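Long-range contacts in galactose-1-phosphate uridylyltransferase (Pyrobaculum aerophilum str. IM2, PDB 6K9Z), which probably transfers uridylyl groups between UDP-glucose and hexose 1-phosphates such as galactose 1-phosphate, and binds zinc: residues 43-48 with 100-105; 79-84 with 136-141; 88-93 with 126-131; 248-253 with 268-273. The protein carries 1 engineered substitution. All coordinates share one frame; numbering follows the deposited sequence.

Contact 1: 43-48 with 100-105; sequences WDVLIL and KKILTA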
loop_
_atom_site.group_PDB
_atom_site.type_symbol
_atom_site.label_atom_id
_atom_site.label_comp_id
_atom_site.label_asym_id
_atom_site.label_seq_id
_atom_site.Cartn_x
_atom_site.Cartn_y
_atom_site.Cartn_z
ATOM N N TRP A 43 34.772 10.702 -0.361
ATOM C CA TRP A 43 33.616 10.760 -1.297
ATOM C C TRP A 43 32.531 11.708 -0.770
ATOM O O TRP A 43 32.400 11.836 0.458
ATOM C CB TRP A 43 33.045 9.356 -1.521
ATOM C CG TRP A 43 32.786 8.598 -0.255
ATOM C CD1 TRP A 43 33.639 7.741 0.374
ATOM C CD2 TRP A 43 31.589 8.625 0.544
ATOM N NE1 TRP A 43 33.059 7.230 1.503
ATOM C CE2 TRP A 43 31.800 7.754 1.634
ATOM C CE3 TRP A 43 30.363 9.291 0.446
ATOM C CZ2 TRP A 43 30.833 7.536 2.612
ATOM C CZ3 TRP A 43 29.409 9.077 1.415
ATOM C CH2 TRP A 43 29.643 8.212 2.482
ATOM N N ASP A 44 31.813 12.363 -1.687
ATOM C CA ASP A 44 30.682 13.253 -1.339
ATOM C C ASP A 44 29.416 12.403 -1.365
ATOM O O ASP A 44 28.516 12.664 -0.515
ATOM C CB ASP A 44 30.574 14.443 -2.305
ATOM C CG ASP A 44 31.631 15.518 -2.094
ATOM O OD1 ASP A 44 31.995 15.766 -0.922
ATOM O OD2 ASP A 44 32.061 16.108 -3.101
ATOM N N VAL A 45 29.316 11.506 -2.365
ATOM C CA VAL A 45 28.149 10.609 -2.571
ATOM C C VAL A 45 28.670 9.245 -2.994
ATOM O O VAL A 45 29.632 9.176 -3.743
ATOM C CB VAL A 45 27.162 11.164 -3.614
ATOM C CG1 VAL A 45 26.052 10.178 -3.907
ATOM C CG2 VAL A 45 26.597 12.517 -3.193
ATOM N N LEU A 46 28.054 8.193 -2.480
ATOM C CA LEU A 46 28.469 6.817 -2.778
ATOM C C LEU A 46 27.254 6.017 -3.192
ATOM O O LEU A 46 26.278 6.077 -2.463
ATOM C CB LEU A 46 29.074 6.261 -1.494
ATOM C CG LEU A 46 30.194 5.277 -1.714
ATOM C CD1 LEU A 46 31.274 5.926 -2.558
ATOM C CD2 LEU A 46 30.742 4.800 -0.378
ATOM N N ILE A 47 27.316 5.290 -4.312
ATOM C CA ILE A 47 26.243 4.347 -4.713
ATOM C C ILE A 47 26.849 2.954 -4.596
ATOM O O ILE A 47 27.831 2.672 -5.299
ATOM C CB ILE A 47 25.678 4.677 -6.096
ATOM C CG1 ILE A 47 25.057 6.074 -6.050
ATOM C CG2 ILE A 47 24.705 3.602 -6.568
ATOM C CD1 ILE A 47 24.356 6.499 -7.296
ATOM N N LEU A 48 26.318 2.097 -3.841
ATOM C CA LEU A 48 26.974 0.823 -3.519
ATOM C C LEU A 48 25.961 -0.293 -3.426
ATOM O O LEU A 48 24.763 -0.055 -3.280
ATOM C CB LEU A 48 27.816 0.966 -2.257
ATOM C CG LEU A 48 27.138 1.319 -0.956
ATOM C CD1 LEU A 48 26.500 0.080 -0.347
ATOM C CD2 LEU A 48 28.222 1.812 -0.006
ATOM N N LYS A 100 22.331 18.482 -5.199
ATOM C CA LYS A 100 22.631 18.445 -6.651
ATOM C C LYS A 100 23.611 17.280 -6.962
ATOM O O LYS A 100 23.371 16.523 -7.933
ATOM C CB LYS A 100 23.092 19.828 -7.119
ATOM C CG LYS A 100 23.361 19.910 -8.603
ATOM C CD LYS A 100 23.855 21.312 -9.037
ATOM C CE LYS A 100 24.162 21.464 -10.522
ATOM N NZ LYS A 100 23.427 20.460 -11.354
ATOM N N LYS A 101 24.641 17.078 -6.145
ATOM C CA LYS A 101 25.625 15.986 -6.377
ATOM C C LYS A 101 24.891 14.645 -6.233
ATOM O O LYS A 101 25.217 13.717 -6.986
ATOM C CB LYS A 101 26.795 16.056 -5.395
ATOM C CG LYS A 101 27.753 17.211 -5.610
ATOM C CD LYS A 101 28.797 17.283 -4.509
ATOM C CE LYS A 101 29.548 18.589 -4.552
ATOM N NZ LYS A 101 30.711 18.561 -3.631
ATOM N N ILE A 102 23.952 14.518 -5.295
ATOM C CA ILE A 102 23.202 13.233 -5.125
ATOM C C ILE A 102 22.410 12.938 -6.412
ATOM O O ILE A 102 22.525 11.815 -6.959
ATOM C CB ILE A 102 22.243 13.250 -3.920
ATOM C CG1 ILE A 102 22.995 13.436 -2.601
ATOM C CG2 ILE A 102 21.378 12.030 -3.925
ATOM C CD1 ILE A 102 22.089 13.911 -1.482
ATOM N N LEU A 103 21.656 13.925 -6.894
ATOM C CA LEU A 103 20.813 13.770 -8.123
ATOM C C LEU A 103 21.697 13.450 -9.329
ATOM O O LEU A 103 21.334 12.554 -10.077
ATOM C CB LEU A 103 19.965 15.023 -8.325
ATOM C CG LEU A 103 18.970 15.258 -7.184
ATOM C CD1 LEU A 103 18.394 16.677 -7.221
ATOM C CD2 LEU A 103 17.848 14.251 -7.190
ATOM N N THR A 104 22.848 14.107 -9.464
ATOM C CA THR A 104 23.798 13.897 -10.564
ATOM C C THR A 104 24.305 12.466 -10.525
ATOM O O THR A 104 24.343 11.853 -11.613
ATOM C CB THR A 104 24.948 14.900 -10.529
ATOM O OG1 THR A 104 24.363 16.204 -10.667
ATOM C CG2 THR A 104 25.901 14.650 -11.671
ATOM N N ALA A 105 24.673 11.967 -9.342
ATOM C CA ALA A 105 25.201 10.592 -9.206
ATOM C C ALA A 105 24.090 9.580 -9.568
ATOM O O ALA A 105 24.392 8.533 -10.207
ATOM C CB ALA A 105 25.724 10.341 -7.828
#
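Val-45 spreads its two methyl groups over two residues of helix 96-114 that lie about one turn apart, Ile-102 and Ala-105. CG2 reaches Ile-102 CG1 at 3.8 Å, the two side chains crossing at about a right angle, while CG1 meets the methyl carbon CB of Ala-105 at 3.9 Å. With CG1 anti to the backbone N (chi1 175°) and CG2 anti to the carbonyl carbon, the branches part toward different helical residues. Two residues on, inside strand 46-49, Ile-47 CD1 rests against the carbonyl of Ala-105, 3.6 Å from its O, and this methyl also brushes Ala-105 CB. At the other end the chemistry turns polar. Lys-101, stretched out beyond CG, carries NZ to Asp-44 OD2 at 2.8 Å, a salt bridge in which the ammonium arrives from above the carboxylate plane, 66° out of it. Gln-98 NE2 of the same helix also hydrogen-bonds the backbone O of Asp-44. Strand 46-49 is one edge strand of the large antiparallel sheet within this chain, and helix 96-114 packs against the sheet here, Ile-102 also touching Val-80 of the neighbouring strand. The contact therefore grades from an apolar seam of small aliphatic groups to an ion pair between exposed residues at the surface, where solvent would probably weaken the attraction, and the aliphatic fit is likely to carry much of the adhesion.

Contact 2: 79-84 with 136-141; sequences VVVETP and LTHPFS. Engineered in segment 136-141: Phe-140 (natural residue His). With ZN (zinc ion), chain C; UDP (uridine-5'-diphosphate), chain G.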
loop_
_atom_site.group_PDB
_atom_site.type_symbol
_atom_site.label_atom_id
_atom_site.label_comp_id
_atom_site.label_asym_id
_atom_site.label_seq_id
_atom_site.Cartn_x
_atom_site.Cartn_y
_atom_site.Cartn_z
ATOM N N VAL A 79 22.309 1.163 -2.771
ATOM C CA VAL A 79 22.152 2.161 -1.692
ATOM C C VAL A 79 22.862 3.412 -2.156
ATOM O O VAL A 79 24.038 3.354 -2.565
ATOM C CB VAL A 79 22.685 1.658 -0.344
ATOM C CG1 VAL A 79 22.571 2.746 0.701
ATOM C CG2 VAL A 79 21.958 0.409 0.091
ATOM N N VAL A 80 22.157 4.525 -2.067
ATOM C CA VAL A 80 22.727 5.868 -2.345
ATOM C C VAL A 80 23.048 6.465 -0.964
ATOM O O VAL A 80 22.080 6.887 -0.274
ATOM C CB VAL A 80 21.724 6.738 -3.105
ATOM C CG1 VAL A 80 22.265 8.155 -3.351
ATOM C CG2 VAL A 80 21.263 6.063 -4.409
ATOM N N VAL A 81 24.322 6.517 -0.613
ATOM C CA VAL A 81 24.782 7.186 0.627
ATOM C C VAL A 81 24.898 8.653 0.259
ATOM O O VAL A 81 25.803 9.017 -0.523
ATOM C CB VAL A 81 26.063 6.585 1.203
ATOM C CG1 VAL A 81 26.344 7.121 2.596
ATOM C CG2 VAL A 81 26.056 5.077 1.192
ATOM N N GLU A 82 24.033 9.460 0.850
ATOM C CA GLU A 82 23.722 10.833 0.411
ATOM C C GLU A 82 24.749 11.870 0.881
ATOM O O GLU A 82 24.721 12.959 0.331
ATOM C CB GLU A 82 22.332 11.183 0.892
ATOM C CG GLU A 82 21.267 10.413 0.140
ATOM C CD GLU A 82 19.884 10.586 0.767
ATOM O OE1 GLU A 82 19.831 11.174 1.874
ATOM O OE2 GLU A 82 18.884 10.295 0.075
ATOM N N THR A 83 25.555 11.538 1.885
ATOM C CA THR A 83 26.544 12.448 2.530
ATOM C C THR A 83 27.453 11.572 3.363
ATOM O O THR A 83 26.991 10.553 3.873
ATOM C CB THR A 83 25.852 13.484 3.436
ATOM O OG1 THR A 83 26.832 14.187 4.183
ATOM C CG2 THR A 83 24.895 12.831 4.427
ATOM N N PRO A 84 28.740 11.931 3.538
ATOM C CA PRO A 84 29.615 11.249 4.481
ATOM C C PRO A 84 29.238 11.536 5.955
ATOM O O PRO A 84 29.613 10.788 6.803
ATOM C CB PRO A 84 31.016 11.796 4.079
ATOM C CG PRO A 84 30.769 13.134 3.428
ATOM C CD PRO A 84 29.418 13.009 2.787
ATOM N N LEU A 136 18.347 2.435 10.295
ATOM C CA LEU A 136 19.684 3.056 10.067
ATOM C C LEU A 136 19.508 4.588 10.007
ATOM O O LEU A 136 18.665 5.056 9.251
ATOM C CB LEU A 136 20.297 2.513 8.770
ATOM C CG LEU A 136 20.688 1.037 8.753
ATOM C CD1 LEU A 136 20.960 0.602 7.330
ATOM C CD2 LEU A 136 21.903 0.743 9.623
ATOM N N THR A 137 20.315 5.357 10.735
ATOM C CA THR A 137 20.119 6.823 10.925
ATOM C C THR A 137 20.922 7.622 9.876
ATOM O O THR A 137 20.615 8.816 9.630
ATOM C CB THR A 137 20.400 7.181 12.389
ATOM O OG1 THR A 137 21.660 6.671 12.862
ATOM C CG2 THR A 137 19.313 6.608 13.280
ATOM N N HIS A 138 21.875 6.993 9.192
ATOM C CA HIS A 138 22.676 7.687 8.148
ATOM C C HIS A 138 21.766 8.011 6.979
ATOM O O HIS A 138 21.004 7.132 6.572
ATOM C CB HIS A 138 23.867 6.804 7.741
ATOM C CG HIS A 138 24.975 7.566 7.085
ATOM N ND1 HIS A 138 26.195 7.739 7.652
ATOM C CD2 HIS A 138 25.000 8.199 5.904
ATOM C CE1 HIS A 138 26.976 8.431 6.837
ATOM N NE2 HIS A 138 26.245 8.767 5.744
ATOM N N PRO A 139 21.798 9.266 6.446
ATOM C CA PRO A 139 20.981 9.648 5.302
ATOM C C PRO A 139 21.318 8.778 4.092
ATOM O O PRO A 139 22.466 8.734 3.667
ATOM C CB PRO A 139 21.382 11.089 4.995
ATOM C CG PRO A 139 21.855 11.600 6.310
ATOM C CD PRO A 139 22.580 10.420 6.928
ATOM N N PHE A 140 20.296 8.140 3.542
ATOM C CA PHE A 140 20.452 7.282 2.340
ATOM C C PHE A 140 19.102 7.157 1.638
ATOM O O PHE A 140 18.015 7.291 2.251
ATOM C CB PHE A 140 21.033 5.904 2.660
ATOM C CG PHE A 140 20.056 4.964 3.306
ATOM C CD1 PHE A 140 19.839 5.021 4.669
ATOM C CD2 PHE A 140 19.331 4.054 2.565
ATOM C CE1 PHE A 140 18.923 4.180 5.278
ATOM C CE2 PHE A 140 18.403 3.215 3.171
ATOM C CZ PHE A 140 18.195 3.290 4.521
ATOM N N SER A 141 19.217 6.784 0.379
ATOM C CA SER A 141 18.087 6.395 -0.491
ATOM C C SER A 141 18.452 5.073 -1.203
ATOM O O SER A 141 19.540 4.568 -1.010
ATOM C CB SER A 141 17.720 7.554 -1.420
ATOM O OG SER A 141 18.843 8.236 -1.922
HETATM ZN ZN ZN C . 26.876 6.584 9.293
HETATM N N1 UDP G . 21.669 -2.115 4.072
HETATM C C2 UDP G . 22.888 -2.457 3.470
HETATM N N3 UDP G . 23.933 -2.832 4.200
HETATM C C4 UDP G . 23.811 -2.921 5.507
HETATM C C5 UDP G . 22.637 -2.626 6.144
HETATM C C6 UDP G . 21.568 -2.231 5.379
HETATM O O2 UDP G . 23.077 -2.395 2.290
HETATM O O4 UDP G . 24.770 -3.258 6.178
HETATM C "C1'" UDP G . 20.474 -1.753 3.338
HETATM C "C2'" UDP G . 19.535 -2.898 3.719
HETATM O "O2'" UDP G . 19.843 -4.199 3.266
HETATM C "C3'" UDP G . 18.209 -2.432 3.204
HETATM C "C4'" UDP G . 18.266 -0.997 3.499
HETATM O "O4'" UDP G . 19.635 -0.708 3.812
HETATM O "O3'" UDP G . 17.979 -2.680 1.859
HETATM C "C5'" UDP G . 17.227 -1.006 4.606
HETATM O "O5'" UDP G . 15.917 -1.393 4.116
HETATM P PA UDP G . 15.237 -2.832 3.679
HETATM O O1A UDP G . 15.706 -4.002 4.517
HETATM O O2A UDP G . 13.783 -2.630 3.963
HETATM O O3A UDP G . 15.537 -2.994 2.083
HETATM P PB UDP G . 15.490 -4.167 1.063
HETATM O O1B UDP G . 16.472 -5.001 1.614
HETATM O O2B UDP G . 15.798 -3.632 -0.272
HETATM O O3B UDP G . 14.216 -4.773 1.162
#
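The imidazole of His-138 is held at its edge from two directions: Thr-83 O lies in the ring plane, 2.7 Å from NE2 in a nearly straight hydrogen bond (167° at the hydrogen), and ND1 binds the zinc ion at 2.1 Å. CG anti to the backbone N (chi1 -160°) carries the ring to both. Val-81 CG1 approaches it obliquely. The other ring, the engineered Phe-140, has His-138 O at its edge and Val-79 CG1 oblique to it, 4.0 Å from CD2; the natural histidine here is predicted to carry the UMP intermediate. The backbones pair antiparallel: Val-80 and Ser-141 exchange two hydrogen bonds, Val-81 and Phe-140 form the adjoining non-hydrogen-bonded pair, and Glu-82 N adds a weak bond to Pro-139 O. Ser-141 OG donates to Glu-82 OE2 at 2.9 Å on the anti side, while Arg-126 takes OE1 in a salt bridge. A leucine in place of Glu-82 would probably leave the Ser-141 hydroxyl without its acceptor and cost Arg-126 one of its carboxylate partners. Cys-30, Cys-33 and His-86 complete the zinc site, and Leu-136 CD1 lies 3.5 Å from C6 of the UDP base, placing the contact between metal and nucleotide pocket. With NE2 donating to a carbonyl, ND1 is left to the metal; Thr-83 O helps, with the zinc, to fix the ring's rotation and would probably make the imidazole a stronger ligand.

Contact 3: 88-93 with 126-131; sequences VDDLSD and RNKGKE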
loop_
_atom_site.group_PDB
_atom_site.type_symbol
_atom_site.label_atom_id
_atom_site.label_comp_id
_atom_site.label_asym_id
_atom_site.label_seq_id
_atom_site.Cartn_x
_atom_site.Cartn_y
_atom_site.Cartn_z
ATOM N N VAL A 88 22.859 13.945 10.232
ATOM C CA VAL A 88 21.982 14.892 9.491
ATOM C C VAL A 88 20.611 14.241 9.608
ATOM O O VAL A 88 20.570 13.052 9.318
ATOM C CB VAL A 88 22.485 15.024 8.037
ATOM C CG1 VAL A 88 21.503 15.718 7.106
ATOM C CG2 VAL A 88 23.827 15.730 8.008
ATOM N N ASP A 89 19.568 14.925 10.088
ATOM C CA ASP A 89 18.227 14.288 10.221
ATOM C C ASP A 89 17.677 13.929 8.838
ATOM O O ASP A 89 17.179 12.767 8.677
ATOM C CB ASP A 89 17.203 15.150 10.958
ATOM C CG ASP A 89 15.817 14.489 10.985
ATOM O OD1 ASP A 89 15.651 13.464 11.705
ATOM O OD2 ASP A 89 14.900 14.978 10.264
ATOM N N ASP A 90 17.756 14.855 7.860
ATOM C CA ASP A 90 16.980 14.720 6.588
ATOM C C ASP A 90 17.813 15.150 5.366
ATOM O O ASP A 90 18.718 15.978 5.500
ATOM C CB ASP A 90 15.666 15.521 6.663
ATOM C CG ASP A 90 14.767 15.239 5.469
ATOM O OD1 ASP A 90 14.746 14.053 5.015
ATOM O OD2 ASP A 90 14.173 16.192 4.931
ATOM N N LEU A 91 17.426 14.692 4.191
ATOM C CA LEU A 91 17.921 15.201 2.887
ATOM C C LEU A 91 17.829 16.725 2.878
ATOM O O LEU A 91 18.770 17.400 2.446
ATOM C CB LEU A 91 17.062 14.577 1.796
ATOM C CG LEU A 91 17.437 14.923 0.369
ATOM C CD1 LEU A 91 18.845 14.434 0.043
ATOM C CD2 LEU A 91 16.405 14.285 -0.550
ATOM N N SER A 92 16.731 17.282 3.399
ATOM C CA SER A 92 16.477 18.747 3.369
ATOM C C SER A 92 17.461 19.522 4.240
ATOM O O SER A 92 17.573 20.756 4.051
ATOM C CB SER A 92 15.033 19.073 3.730
ATOM O OG SER A 92 14.743 18.840 5.096
ATOM N N ASP A 93 18.215 18.861 5.123
ATOM C CA ASP A 93 19.230 19.560 5.962
ATOM C C ASP A 93 20.552 19.710 5.213
ATOM O O ASP A 93 21.401 20.479 5.667
ATOM C CB ASP A 93 19.407 18.843 7.289
ATOM C CG ASP A 93 18.128 18.863 8.093
ATOM O OD1 ASP A 93 17.685 19.976 8.433
ATOM O OD2 ASP A 93 17.582 17.783 8.392
ATOM N N ARG A 126 13.045 6.758 -1.419
ATOM C CA ARG A 126 13.660 7.123 -0.150
ATOM C C ARG A 126 12.612 6.888 0.920
ATOM O O ARG A 126 11.521 7.411 0.791
ATOM C CB ARG A 126 14.164 8.559 -0.195
ATOM C CG ARG A 126 15.035 8.960 1.003
ATOM C CD ARG A 126 15.501 10.436 0.890
ATOM N NE ARG A 126 16.696 10.670 1.670
ATOM C CZ ARG A 126 16.727 10.907 2.995
ATOM N NH1 ARG A 126 15.599 10.979 3.702
ATOM N NH2 ARG A 126 17.891 10.985 3.633
ATOM N N ASN A 127 12.994 6.166 1.971
ATOM C CA ASN A 127 12.147 6.031 3.179
ATOM C C ASN A 127 12.809 6.831 4.297
ATOM O O ASN A 127 14.021 6.693 4.474
ATOM C CB ASN A 127 11.992 4.573 3.606
ATOM C CG ASN A 127 11.314 3.761 2.529
ATOM O OD1 ASN A 127 10.278 4.191 2.017
ATOM N ND2 ASN A 127 11.871 2.586 2.226
ATOM N N LYS A 128 12.016 7.604 5.071
ATOM C CA LYS A 128 12.622 8.453 6.119
ATOM C C LYS A 128 11.779 8.332 7.378
ATOM O O LYS A 128 10.568 8.553 7.306
ATOM C CB LYS A 128 12.686 9.908 5.631
ATOM C CG LYS A 128 13.462 10.829 6.550
ATOM C CD LYS A 128 12.669 11.427 7.705
ATOM C CE LYS A 128 13.481 12.457 8.466
ATOM N NZ LYS A 128 12.610 13.297 9.327
ATOM N N GLY A 129 12.401 7.933 8.475
ATOM C CA GLY A 129 11.738 7.934 9.780
ATOM C C GLY A 129 11.732 6.558 10.427
ATOM O O GLY A 129 11.325 5.565 9.806
ATOM N N LYS A 130 12.118 6.506 11.689
ATOM C CA LYS A 130 12.046 5.241 12.462
ATOM C C LYS A 130 10.585 4.717 12.438
ATOM O O LYS A 130 10.379 3.469 12.433
ATOM C CB LYS A 130 12.550 5.495 13.886
ATOM C CG LYS A 130 14.046 5.772 13.946
ATOM C CD LYS A 130 14.601 6.152 15.321
ATOM C CE LYS A 130 16.033 6.675 15.241
ATOM N NZ LYS A 130 16.691 6.672 16.572
ATOM N N GLU A 131 9.607 5.624 12.439
ATOM C CA GLU A 131 8.172 5.232 12.575
ATOM C C GLU A 131 7.680 4.437 11.359
ATOM O O GLU A 131 6.641 3.789 11.546
ATOM C CB GLU A 131 7.278 6.450 12.819
ATOM C CG GLU A 131 7.366 6.949 14.221
ATOM C CD GLU A 131 6.684 8.284 14.431
ATOM O OE1 GLU A 131 7.229 9.247 13.950
ATOM O OE2 GLU A 131 5.598 8.316 15.076
HETATM O O HOH W 1 17.190 11.136 6.392
#
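Leu-91 lays CB over the centre of one face of the Arg-126 guanidinium, 3.8 Å above its plane. Asp-90 comes to that group obliquely: OD1 is 3.4 Å from NH1 and well out of the guanidinium plane, the two flat groups being turned 74° apart, so charge alone links them. Tyr-247 hydrogen-bonds OD1, and Glu-82 forms a salt bridge with NH2, which also donates to a water bound to Asp-89 O. Lys-128, bent at its second torsion (chi2 -85°), crosses Asp-89 at about a right angle and sets NZ 3.0 Å from Asp-89 OD2 in a salt bridge, on its syn side. Within the loop, Asp-90 OD2 accepts from the N and OG of Ser-92, the first of these closing an Asx turn. With an alanine at Asp-90, lacking the carboxylate, the Asx turn would probably loosen, and Tyr-247 OH and the buried Arg-126 would be likely to lose a mate. Two aspartates facing two strand cations thus bind the loop before helix 96-114 to the sheet, and the carboxylates probably help stabilise the buried positive charge.

Contact 4: 248-253 with 268-273; sequences IMVLHQ and EIYGMY. With FE (Fe (III) ion), chain E.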
loop_
_atom_site.group_PDB
_atom_site.type_symbol
_atom_site.label_atom_id
_atom_site.label_comp_id
_atom_site.label_asym_id
_atom_site.label_seq_id
_atom_site.Cartn_x
_atom_site.Cartn_y
_atom_site.Cartn_z
ATOM N N ILE A 248 7.848 9.120 2.675
ATOM C CA ILE A 248 8.239 8.245 1.561
ATOM C C ILE A 248 8.391 9.159 0.362
ATOM O O ILE A 248 7.525 10.003 0.149
ATOM C CB ILE A 248 7.176 7.189 1.326
ATOM C CG1 ILE A 248 7.142 6.232 2.521
ATOM C CG2 ILE A 248 7.389 6.508 0.002
ATOM C CD1 ILE A 248 5.783 5.712 2.835
ATOM N N MET A 249 9.450 8.964 -0.389
ATOM C CA MET A 249 9.605 9.646 -1.700
ATOM C C MET A 249 9.911 8.630 -2.794
ATOM O O MET A 249 10.683 7.713 -2.540
ATOM C CB MET A 249 10.726 10.670 -1.642
ATOM C CG MET A 249 10.933 11.337 -2.988
ATOM S SD MET A 249 11.888 12.868 -2.791
ATOM C CE MET A 249 13.506 12.136 -2.615
ATOM N N VAL A 250 9.233 8.748 -3.934
ATOM C CA VAL A 250 9.450 7.829 -5.067
ATOM C C VAL A 250 9.483 8.671 -6.340
ATOM O O VAL A 250 8.755 9.612 -6.464
ATOM C CB VAL A 250 8.378 6.716 -5.098
ATOM C CG1 VAL A 250 6.986 7.266 -5.289
ATOM C CG2 VAL A 250 8.692 5.601 -6.091
ATOM N N LEU A 251 10.350 8.272 -7.237
ATOM C CA LEU A 251 10.459 8.843 -8.597
ATOM C C LEU A 251 9.648 7.983 -9.563
ATOM O O LEU A 251 10.016 6.830 -9.783
ATOM C CB LEU A 251 11.917 8.880 -9.030
ATOM C CG LEU A 251 12.157 9.313 -10.485
ATOM C CD1 LEU A 251 11.452 10.642 -10.745
ATOM C CD2 LEU A 251 13.656 9.410 -10.772
ATOM N N HIS A 252 8.604 8.540 -10.133
ATOM C CA HIS A 252 7.775 7.914 -11.191
ATOM C C HIS A 252 8.333 8.451 -12.509
ATOM O O HIS A 252 8.161 9.650 -12.762
ATOM C CB HIS A 252 6.317 8.288 -10.967
ATOM C CG HIS A 252 5.688 7.512 -9.869
ATOM N ND1 HIS A 252 4.358 7.686 -9.520
ATOM C CD2 HIS A 252 6.179 6.501 -9.123
ATOM C CE1 HIS A 252 4.072 6.821 -8.554
ATOM N NE2 HIS A 252 5.151 6.078 -8.261
ATOM N N GLN A 253 8.982 7.578 -13.280
ATOM C CA GLN A 253 9.501 7.971 -14.608
ATOM C C GLN A 253 9.144 6.885 -15.615
ATOM O O GLN A 253 8.655 5.810 -15.268
ATOM C CB GLN A 253 10.987 8.280 -14.514
ATOM C CG GLN A 253 11.859 7.086 -14.199
ATOM C CD GLN A 253 13.330 7.421 -14.291
ATOM O OE1 GLN A 253 13.743 8.173 -15.159
ATOM N NE2 GLN A 253 14.143 6.847 -13.423
ATOM N N GLU A 268 6.897 11.709 -6.143
ATOM C CA GLU A 268 5.761 11.699 -5.191
ATOM C C GLU A 268 6.370 11.647 -3.790
ATOM O O GLU A 268 7.214 10.780 -3.521
ATOM C CB GLU A 268 4.747 10.601 -5.478
ATOM C CG GLU A 268 4.206 10.600 -6.882
ATOM C CD GLU A 268 3.046 9.679 -7.137
ATOM O OE1 GLU A 268 2.351 9.900 -8.137
ATOM O OE2 GLU A 268 2.887 8.724 -6.358
ATOM N N ILE A 269 5.882 12.516 -2.911
ATOM C CA ILE A 269 6.282 12.505 -1.498
ATOM C C ILE A 269 5.018 12.277 -0.655
ATOM O O ILE A 269 4.062 13.078 -0.787
ATOM C CB ILE A 269 6.997 13.815 -1.141
ATOM C CG1 ILE A 269 8.281 14.068 -1.919
ATOM C CG2 ILE A 269 7.280 13.853 0.338
ATOM C CD1 ILE A 269 8.677 15.539 -1.910
ATOM N N TYR A 270 5.064 11.268 0.211
ATOM C CA TYR A 270 3.971 10.880 1.131
ATOM C C TYR A 270 4.458 11.195 2.531
ATOM O O TYR A 270 5.209 10.422 3.037
ATOM C CB TYR A 270 3.603 9.418 0.974
ATOM C CG TYR A 270 3.481 8.896 -0.427
ATOM C CD1 TYR A 270 3.006 9.648 -1.476
ATOM C CD2 TYR A 270 3.787 7.570 -0.670
ATOM C CE1 TYR A 270 2.838 9.116 -2.745
ATOM C CE2 TYR A 270 3.668 7.005 -1.931
ATOM C CZ TYR A 270 3.219 7.802 -2.988
ATOM O OH TYR A 270 3.118 7.228 -4.223
ATOM N N GLY A 271 4.074 12.351 3.079
ATOM C CA GLY A 271 4.285 12.664 4.499
ATOM C C GLY A 271 3.269 11.950 5.332
ATOM O O GLY A 271 2.040 12.062 5.017
ATOM N N MET A 272 3.721 11.218 6.349
ATOM C CA MET A 272 2.859 10.162 6.938
ATOM C C MET A 272 2.269 10.615 8.277
ATOM O O MET A 272 1.634 9.806 8.929
ATOM C CB MET A 272 3.589 8.821 7.041
ATOM C CG MET A 272 4.013 8.279 5.680
ATOM S SD MET A 272 2.526 7.992 4.645
ATOM C CE MET A 272 1.974 6.459 5.366
ATOM N N TYR A 273 2.389 11.884 8.673
ATOM C CA TYR A 273 1.647 12.408 9.853
ATOM C C TYR A 273 0.352 13.060 9.368
ATOM O O TYR A 273 0.391 13.828 8.432
ATOM C CB TYR A 273 2.456 13.419 10.655
ATOM C CG TYR A 273 3.531 12.874 11.567
ATOM C CD1 TYR A 273 3.609 11.536 11.913
ATOM C CD2 TYR A 273 4.414 13.736 12.181
ATOM C CE1 TYR A 273 4.581 11.068 12.794
ATOM C CE2 TYR A 273 5.388 13.297 13.063
ATOM C CZ TYR A 273 5.479 11.959 13.368
ATOM O OH TYR A 273 6.414 11.505 14.244
HETATM FE FE FE E . 2.696 9.025 -10.205
HETATM O O HOH W 2 0.770 10.114 -10.530
#
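An iron site lies at one end of this antiparallel strand pair in the C-terminal half of the large sheet. His-252 ND1 binds the Fe(III) ion at 2.2 Å and Glu-268 OE1 at 2.3 Å, with ring and carboxylate planes 53° apart. The second carboxylate oxygen, OE2, accepts from Tyr-270 OH at 2.6 Å, nearly along its C-O axis, which helps fix the carboxylate's rotation. His-252 NE2 is hydrogen-bonded to Gly-288 O of the second subunit. Along the strands, Ile-248 with Tyr-270 and Val-250 with Glu-268 are hydrogen-bonded pairs. On their face, Ile-248 CG2 meets Tyr-270 CD2 at 3.8 Å, and Val-250 CG1 lies 4.0 Å from Tyr-270 OH. On the other face, Met-249 and Ile-269 run side by side, SD 3.9 Å from CG1, against helix 220-240. One strand lends His-252 and its neighbour His-266 and Glu-268, with Glu-156 coming from helix 151-167: two histidines, two glutamates and a water round the Fe(III) ion, set on an antiparallel strand pair.

How the contacts relate
From the N terminus, the chain first lays down strand 46-49, and contact 1 closes when helix 96-114 returns to it. Before that, strand 76-81 has opened contact 2, which closes at 136-141, so contacts 1 and 2 cross; contact 3, running from 88-93 to 126-131, also crosses contact 1 but lies wholly within the span of contact 2. The three knit the N-terminal half together, contacts 2 and 3 meeting where strands 140-146 and 121-128 are neighbours in the sheet. Contact 4 follows in series within the C-terminal half. Strands 121-128 and 247-252 are neighbours too, and Arg-126 N meets Met-249 O, so one continuous antiparallel sheet connects the two halves and underlies all four contacts.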